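Bifunctional purine biosynthetic protein ADE5,7 (Cryptococcus neoformans var. grubii serotype A, PDB 7LVO) catalyses two steps of de novo purine biosynthesis, its N-terminal half, the part in this structure, being the ATP-dependent GAR synthetase that joins phosphoribosylamine to glycine. Local coordinates at residues 244-249 with 371-376; 427-432 with 450-455; 137-142 with 303-308. All coordinates share one frame; numbering follows the deposited sequence.

Three largely apolar contacts join parts of the GAR synthetase half; the segments of interactions 1 and 3 lie more than a hundred residues apart in sequence. These two are neighbours, their centres 21 Å apart, and a probable hydrogen bond links them: Arg306 NH1 lies 2.9 Å from Gly249 O. Interaction 2 sits in the C domain, its centre 28 Å from that of interaction 1 and 38 Å from that of interaction 3, which lies on the opposite side of the chain's centre. Residues 371-376 lead directly into strand 377-384, the partner of strand 427-435 in one sheet, and so connect interactions 1 and 2. Interaction 3 comes nearest the predicted magnesium site, the side chain of Leu142 being about 8 Å from that of Asn333.

Interaction 1 (244-249 with 371-376); sequences LAFSDG and LGYKQG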
# COMPACT_ATOMS: atom_id res chain seq x y z
N LEU A 244 -4.13 5.77 -6.04
CA LEU A 244 -2.70 5.97 -5.88
C LEU A 244 -2.24 7.10 -6.78
O LEU A 244 -2.62 7.16 -7.96
CB LEU A 244 -1.93 4.69 -6.21
CG LEU A 244 -2.08 3.55 -5.20
CD1 LEU A 244 -3.46 2.92 -5.29
CD2 LEU A 244 -0.98 2.51 -5.44
N ALA A 245 -1.40 7.98 -6.24
CA ALA A 245 -0.95 9.16 -6.97
C ALA A 245 0.49 9.48 -6.61
O ALA A 245 0.85 9.49 -5.43
CB ALA A 245 -1.85 10.37 -6.66
N PHE A 246 1.31 9.74 -7.62
CA PHE A 246 2.67 10.21 -7.41
C PHE A 246 2.66 11.68 -7.04
O PHE A 246 1.88 12.46 -7.58
CB PHE A 246 3.52 10.00 -8.67
CG PHE A 246 3.65 8.56 -9.08
CD1 PHE A 246 4.65 7.76 -8.56
CD2 PHE A 246 2.77 8.01 -10.00
CE1 PHE A 246 4.77 6.43 -8.94
CE2 PHE A 246 2.88 6.69 -10.38
CZ PHE A 246 3.89 5.90 -9.86
N SER A 247 3.56 12.07 -6.13
CA SER A 247 3.62 13.44 -5.65
C SER A 247 5.06 13.88 -5.47
O SER A 247 5.88 13.12 -4.95
CB SER A 247 2.88 13.60 -4.32
OG SER A 247 3.06 14.89 -3.78
N ASP A 248 5.36 15.10 -5.91
CA ASP A 248 6.66 15.72 -5.67
C ASP A 248 6.56 16.92 -4.74
O ASP A 248 7.49 17.73 -4.68
CB ASP A 248 7.31 16.11 -7.00
CG ASP A 248 6.69 17.35 -7.62
OD1 ASP A 248 5.69 17.90 -7.09
OD2 ASP A 248 7.22 17.79 -8.67
N GLY A 249 5.45 17.04 -4.00
CA GLY A 249 5.20 18.14 -3.11
C GLY A 249 4.36 19.25 -3.71
O GLY A 249 3.69 19.98 -2.98
N LEU A 371 4.52 10.08 -18.40
CA LEU A 371 3.88 9.14 -17.49
C LEU A 371 2.47 8.90 -18.02
O LEU A 371 1.59 9.75 -17.86
CB LEU A 371 3.86 9.68 -16.07
CG LEU A 371 3.57 8.69 -14.94
CD1 LEU A 371 3.78 9.36 -13.58
CD2 LEU A 371 2.18 8.11 -15.04
N GLY A 372 2.27 7.74 -18.65
CA GLY A 372 0.98 7.38 -19.20
C GLY A 372 0.58 5.97 -18.79
O GLY A 372 1.37 5.22 -18.20
N TYR A 373 -0.66 5.63 -19.11
CA TYR A 373 -1.23 4.32 -18.78
C TYR A 373 -1.87 3.71 -20.01
O TYR A 373 -2.58 4.40 -20.76
CB TYR A 373 -2.25 4.44 -17.65
CG TYR A 373 -1.74 5.21 -16.45
CD1 TYR A 373 -0.83 4.63 -15.57
CD2 TYR A 373 -2.17 6.50 -16.19
CE1 TYR A 373 -0.35 5.33 -14.48
CE2 TYR A 373 -1.71 7.20 -15.10
CZ TYR A 373 -0.80 6.62 -14.25
OH TYR A 373 -0.34 7.32 -13.16
N LYS A 374 -1.62 2.42 -20.22
CA LYS A 374 -2.16 1.72 -21.38
C LYS A 374 -3.67 1.55 -21.25
O LYS A 374 -4.27 1.77 -20.19
CB LYS A 374 -1.49 0.36 -21.54
CG LYS A 374 -1.62 -0.54 -20.34
CD LYS A 374 -0.79 -1.82 -20.49
CE LYS A 374 -1.56 -2.91 -21.24
NZ LYS A 374 -0.80 -4.19 -21.30
N GLN A 375 -4.29 1.15 -22.36
CA GLN A 375 -5.72 0.88 -22.36
C GLN A 375 -5.99 -0.53 -21.86
O GLN A 375 -5.14 -1.42 -21.92
CB GLN A 375 -6.29 1.06 -23.77
CG GLN A 375 -6.02 2.43 -24.37
CD GLN A 375 -6.66 2.61 -25.74
OE1 GLN A 375 -7.80 2.19 -25.96
NE2 GLN A 375 -5.93 3.22 -26.66
N GLY A 376 -7.20 -0.73 -21.35
CA GLY A 376 -7.59 -2.00 -20.78
C GLY A 376 -7.59 -2.00 -19.27
O GLY A 376 -7.60 -0.96 -18.61
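Phe246 lies on strand 240-248 of a four-stranded antiparallel sheet in the ATP-grasp domain and meets Leu371 and Tyr373 of the irregular segment that leads into strand 377-384. The contact is small, 88 Å² in all, and Phe246 supplies almost half of it. With CG anti to its carbonyl carbon (chi1 -61°), the phenylalanine leaves the sheet on the side of helix 354-362, where Val357, Leu358 and Cys361 pack against it. Its strand neighbours Ala245 and Ser247 instead touch helix 287-307, so the strand is covered by a different helix on each face.

Leu371 reaches the ring with one branch. Its CD1 methyl comes within 4.0 Å of Phe246 CD2, an apolar contact made obliquely to the ring, and the same leucine also rests on Val357. Helix 354-362 and the chain that follows it thus both pack against the Phe246 side chain.

Tyr373 approaches differently. The two aromatic planes are tilted by only about 15°, yet the rings do not stack, because the tyrosine points its hydroxyl at the rim of Phe246, close to the plane of that ring. Elsewhere Tyr373 is flanked by Met255, Pro256 and Leu348. Its OH lies 4.3 Å from Phe246 CE2 and, within its own segment, only 3.2 Å from Leu371 CD2.

Interaction 2 (427-432 with 450-455); sequences RVLAVC and SQISFQ. With EDO (1,2-ethanediol), chain C.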
# COMPACT_ATOMS: atom_id res chain seq x y z
N ARG A 427 0.10 -14.26 2.77
CA ARG A 427 -0.07 -14.07 1.34
C ARG A 427 1.20 -14.52 0.63
O ARG A 427 2.27 -13.92 0.83
CB ARG A 427 -0.40 -12.61 1.03
CG ARG A 427 -1.69 -12.12 1.67
CD ARG A 427 -2.09 -10.73 1.19
NE ARG A 427 -1.19 -9.70 1.67
CZ ARG A 427 -1.25 -8.42 1.31
NH1 ARG A 427 -2.16 -7.98 0.46
NH2 ARG A 427 -0.37 -7.57 1.82
N VAL A 428 1.10 -15.57 -0.18
CA VAL A 428 2.27 -16.18 -0.78
C VAL A 428 2.67 -15.47 -2.07
O VAL A 428 3.83 -15.08 -2.24
CB VAL A 428 2.01 -17.68 -1.02
CG1 VAL A 428 3.25 -18.36 -1.57
CG2 VAL A 428 1.57 -18.35 0.27
N LEU A 429 1.73 -15.29 -2.99
CA LEU A 429 2.04 -14.65 -4.26
C LEU A 429 0.74 -14.12 -4.86
O LEU A 429 -0.35 -14.31 -4.32
CB LEU A 429 2.74 -15.63 -5.21
CG LEU A 429 2.04 -16.95 -5.57
CD1 LEU A 429 0.91 -16.71 -6.57
CD2 LEU A 429 3.05 -17.94 -6.11
N ALA A 430 0.88 -13.44 -5.99
CA ALA A 430 -0.26 -12.88 -6.72
C ALA A 430 -0.09 -13.19 -8.20
O ALA A 430 0.98 -12.95 -8.77
CB ALA A 430 -0.36 -11.37 -6.50
N VAL A 431 -1.13 -13.74 -8.80
CA VAL A 431 -1.16 -14.02 -10.24
C VAL A 431 -1.89 -12.87 -10.90
O VAL A 431 -3.05 -12.60 -10.60
CB VAL A 431 -1.84 -15.36 -10.54
CG1 VAL A 431 -1.74 -15.69 -12.02
CG2 VAL A 431 -1.22 -16.47 -9.70
N CYS A 432 -1.20 -12.17 -11.80
CA CYS A 432 -1.68 -10.90 -12.33
C CYS A 432 -1.66 -10.91 -13.85
O CYS A 432 -0.88 -11.64 -14.47
CB CYS A 432 -0.82 -9.74 -11.80
SG CYS A 432 -0.46 -9.83 -10.02
N SER A 450 -3.70 -22.20 -12.45
CA SER A 450 -3.62 -23.64 -12.66
C SER A 450 -2.18 -24.14 -12.75
O SER A 450 -1.96 -25.35 -12.63
CB SER A 450 -4.37 -24.02 -13.94
OG SER A 450 -5.68 -23.47 -13.94
N GLN A 451 -1.22 -23.25 -12.96
CA GLN A 451 0.18 -23.62 -13.07
C GLN A 451 0.95 -23.41 -11.76
O GLN A 451 2.18 -23.46 -11.76
CB GLN A 451 0.84 -22.81 -14.19
CG GLN A 451 0.10 -22.87 -15.52
CD GLN A 451 -0.04 -24.28 -16.04
OE1 GLN A 451 0.67 -25.19 -15.61
NE2 GLN A 451 -0.97 -24.47 -16.97
N ILE A 452 0.24 -23.15 -10.66
CA ILE A 452 0.86 -22.95 -9.36
C ILE A 452 0.16 -23.87 -8.37
O ILE A 452 -1.07 -23.98 -8.37
CB ILE A 452 0.76 -21.48 -8.89
CG1 ILE A 452 1.36 -20.55 -9.94
CG2 ILE A 452 1.46 -21.30 -7.54
CD1 ILE A 452 1.16 -19.08 -9.65
N SER A 453 0.95 -24.54 -7.53
CA SER A 453 0.39 -25.48 -6.57
C SER A 453 1.29 -25.58 -5.35
O SER A 453 2.50 -25.77 -5.48
CB SER A 453 0.20 -26.87 -7.21
OG SER A 453 -0.38 -27.78 -6.30
N PHE A 454 0.69 -25.45 -4.17
CA PHE A 454 1.38 -25.75 -2.92
C PHE A 454 0.32 -26.17 -1.89
O PHE A 454 -0.82 -25.70 -1.94
CB PHE A 454 2.21 -24.57 -2.41
CG PHE A 454 1.44 -23.31 -2.19
CD1 PHE A 454 0.86 -23.05 -0.96
CD2 PHE A 454 1.30 -22.38 -3.20
CE1 PHE A 454 0.15 -21.88 -0.74
CE2 PHE A 454 0.60 -21.21 -2.99
CZ PHE A 454 0.02 -20.95 -1.77
N GLN A 455 0.73 -27.05 -0.98
CA GLN A 455 -0.20 -27.62 -0.02
C GLN A 455 -0.94 -26.53 0.74
O GLN A 455 -0.33 -25.62 1.31
CB GLN A 455 0.56 -28.52 0.96
CG GLN A 455 -0.33 -29.28 1.93
CD GLN A 455 -1.21 -30.30 1.25
OE1 GLN A 455 -0.82 -30.92 0.25
NE2 GLN A 455 -2.42 -30.47 1.76
C1 EDO C . 0.51 -11.39 4.49
O1 EDO C . 1.59 -11.83 5.33
C2 EDO C . 0.05 -9.99 4.91
O2 EDO C . 1.07 -9.03 4.59
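Arg427 NH1 is held by a hydrogen bond to Gly275 O and a long, weak ion pair with Asp338, at the start of the strand whose next residues, Val428 and Leu429, pack on Phe454 and Ile452. The other terminal nitrogen, Arg427 NH2, makes a weak hydrogen bond of 3.4 Å to O2 of an ethanediol, probably from the crystallisation liquor; that oxygen lies at the guanidinium edge, near its plane.

Beyond the arginine the strand has a classic beta bulge, with Val428 and Leu429 both facing Leu383 of strand 377-384. Each of these two residues points its side chain at segment 450-455, where regular alternation would send one of them to the other face. Val428 straddles the end of the Phe454 ring: its CG2 is 3.7 Å from Phe454 CZ, approaching obliquely, while Val428 CG1 lies 4.1 Å from Phe454 CE2. The phenylalanine reaches it with CG set between its backbone N and carbonyl carbon (chi1 58°).

Ile452 meets two side chains tip to tip. Its CD1 methyl comes within 3.5 Å of Val431 CG2 and 3.9 Å of Leu429 CD1, and its other branch, CG2, lies 4.0 Å from Leu429 CD2. Val409 and Leu383, on the strands flanking 427-435, also touch Ile452.

Between these two segments the contact is hydrocarbon: no hydrogen bond crosses it, which implies that burial and the fit of methyls and ring hold the chain after helix 438-449 against the C-domain sheet.

Interaction 3 (137-142 with 303-308); sequences PAAAML and KGMRED. With EDO (1,2-ethanediol), chain B.
Met305 sets out with CG anti to its carbonyl carbon, then bends at chi2 (-63°) and chi3 (-79°), which carries its thioether from helix 287-307 to Leu142 and Ala139. The sulfur meets both branches of the leucine, Met305 SD lying 3.8 Å from Leu142 CD1 and 3.9 Å from Leu142 CD2. The terminal methyl reaches farther: Met305 CE is 3.8 Å from Leu142 CD1 and also rests on the backbone of the turn, 3.7 Å from Ala139 CA. Phe152 of helix 146-155 touches both Leu142 and Met305 and adds to this apolar cluster.

Ala139 lies within a type I beta turn, closed by a 2.9 Å bond from Met141 N to Ala138 O, that brings the chain into helix 141-144. On the same turn, Ala138 N donates to O1 of an ethanediol at 3.0 Å. In the partner segment, Asp308 forms a salt bridge with Arg155.

The methionine thus joins the turn leading into helix 141-144 to the long helix 287-307, with the side chain of Leu142 about 8 Å from that of Asn333, a predicted magnesium ligand. Such packing is consistent with a junction between the N-domain and ATP-grasp regions of the GARS fold.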
# COMPACT_ATOMS: atom_id res chain seq x y z
N PRO A 137 9.76 11.92 7.89
CA PRO A 137 9.17 11.41 9.14
C PRO A 137 7.89 12.14 9.54
O PRO A 137 6.95 11.51 10.05
CB PRO A 137 10.28 11.63 10.16
CG PRO A 137 11.54 11.56 9.36
CD PRO A 137 11.21 12.13 7.99
N ALA A 138 7.82 13.45 9.31
CA ALA A 138 6.62 14.21 9.66
C ALA A 138 5.48 13.92 8.68
O ALA A 138 4.36 13.62 9.10
CB ALA A 138 6.94 15.70 9.69
N ALA A 139 5.75 14.03 7.38
CA ALA A 139 4.71 13.79 6.39
C ALA A 139 4.15 12.37 6.49
O ALA A 139 2.97 12.15 6.17
CB ALA A 139 5.26 14.04 4.98
N ALA A 140 4.97 11.41 6.92
CA ALA A 140 4.51 10.04 7.06
C ALA A 140 3.43 9.90 8.13
O ALA A 140 2.77 8.85 8.19
CB ALA A 140 5.68 9.12 7.39
N MET A 141 3.23 10.92 8.97
CA MET A 141 2.21 10.84 10.01
C MET A 141 0.80 10.78 9.44
O MET A 141 -0.13 10.43 10.18
CB MET A 141 2.34 12.04 10.95
CG MET A 141 3.67 12.12 11.68
SD MET A 141 3.77 13.52 12.81
CE MET A 141 2.90 12.87 14.24
N LEU A 142 0.62 11.09 8.16
CA LEU A 142 -0.70 10.93 7.54
C LEU A 142 -1.19 9.49 7.68
O LEU A 142 -2.40 9.26 7.76
CB LEU A 142 -0.65 11.32 6.06
CG LEU A 142 -0.60 12.80 5.72
CD1 LEU A 142 -0.49 12.97 4.20
CD2 LEU A 142 -1.81 13.54 6.26
N LYS A 303 -1.68 20.41 -1.21
CA LYS A 303 -1.55 21.81 -0.85
C LYS A 303 -1.55 21.99 0.67
O LYS A 303 -0.77 22.77 1.21
CB LYS A 303 -2.68 22.63 -1.48
CG LYS A 303 -2.58 24.12 -1.21
CD LYS A 303 -3.87 24.85 -1.59
CE LYS A 303 -4.16 24.76 -3.08
NZ LYS A 303 -5.37 25.54 -3.45
N GLY A 304 -2.43 21.26 1.36
CA GLY A 304 -2.50 21.40 2.80
C GLY A 304 -1.21 21.02 3.50
O GLY A 304 -0.83 21.63 4.50
N MET A 305 -0.52 20.00 2.97
CA MET A 305 0.73 19.57 3.59
C MET A 305 1.80 20.65 3.47
O MET A 305 2.59 20.85 4.40
CB MET A 305 1.20 18.26 2.96
CG MET A 305 0.31 17.06 3.28
SD MET A 305 0.26 16.65 5.04
CE MET A 305 1.82 15.78 5.22
N ARG A 306 1.85 21.35 2.33
CA ARG A 306 2.76 22.48 2.22
C ARG A 306 2.40 23.58 3.21
O ARG A 306 3.26 24.09 3.93
CB ARG A 306 2.75 23.05 0.79
CG ARG A 306 3.39 22.16 -0.25
CD ARG A 306 3.84 22.97 -1.47
NE ARG A 306 2.78 23.83 -1.99
CZ ARG A 306 1.81 23.41 -2.79
NH1 ARG A 306 1.71 22.14 -3.17
NH2 ARG A 306 0.91 24.29 -3.23
N GLU A 307 1.12 23.95 3.27
CA GLU A 307 0.68 24.99 4.20
C GLU A 307 1.03 24.62 5.64
O GLU A 307 1.49 25.47 6.41
CB GLU A 307 -0.82 25.23 4.05
CG GLU A 307 -1.21 25.81 2.71
CD GLU A 307 -2.71 25.83 2.49
OE1 GLU A 307 -3.42 24.99 3.09
OE2 GLU A 307 -3.18 26.70 1.72
N ASP A 308 0.83 23.35 6.01
CA ASP A 308 1.16 22.91 7.36
C ASP A 308 2.66 22.81 7.58
O ASP A 308 3.08 22.57 8.72
CB ASP A 308 0.50 21.57 7.66
CG ASP A 308 -1.00 21.68 7.82
OD1 ASP A 308 -1.53 22.81 7.78
OD2 ASP A 308 -1.67 20.64 7.99
C1 EDO B . 11.48 15.35 9.80
O1 EDO B . 10.35 15.07 8.96
C2 EDO B . 12.72 15.57 8.94
O2 EDO B . 12.51 16.69 8.08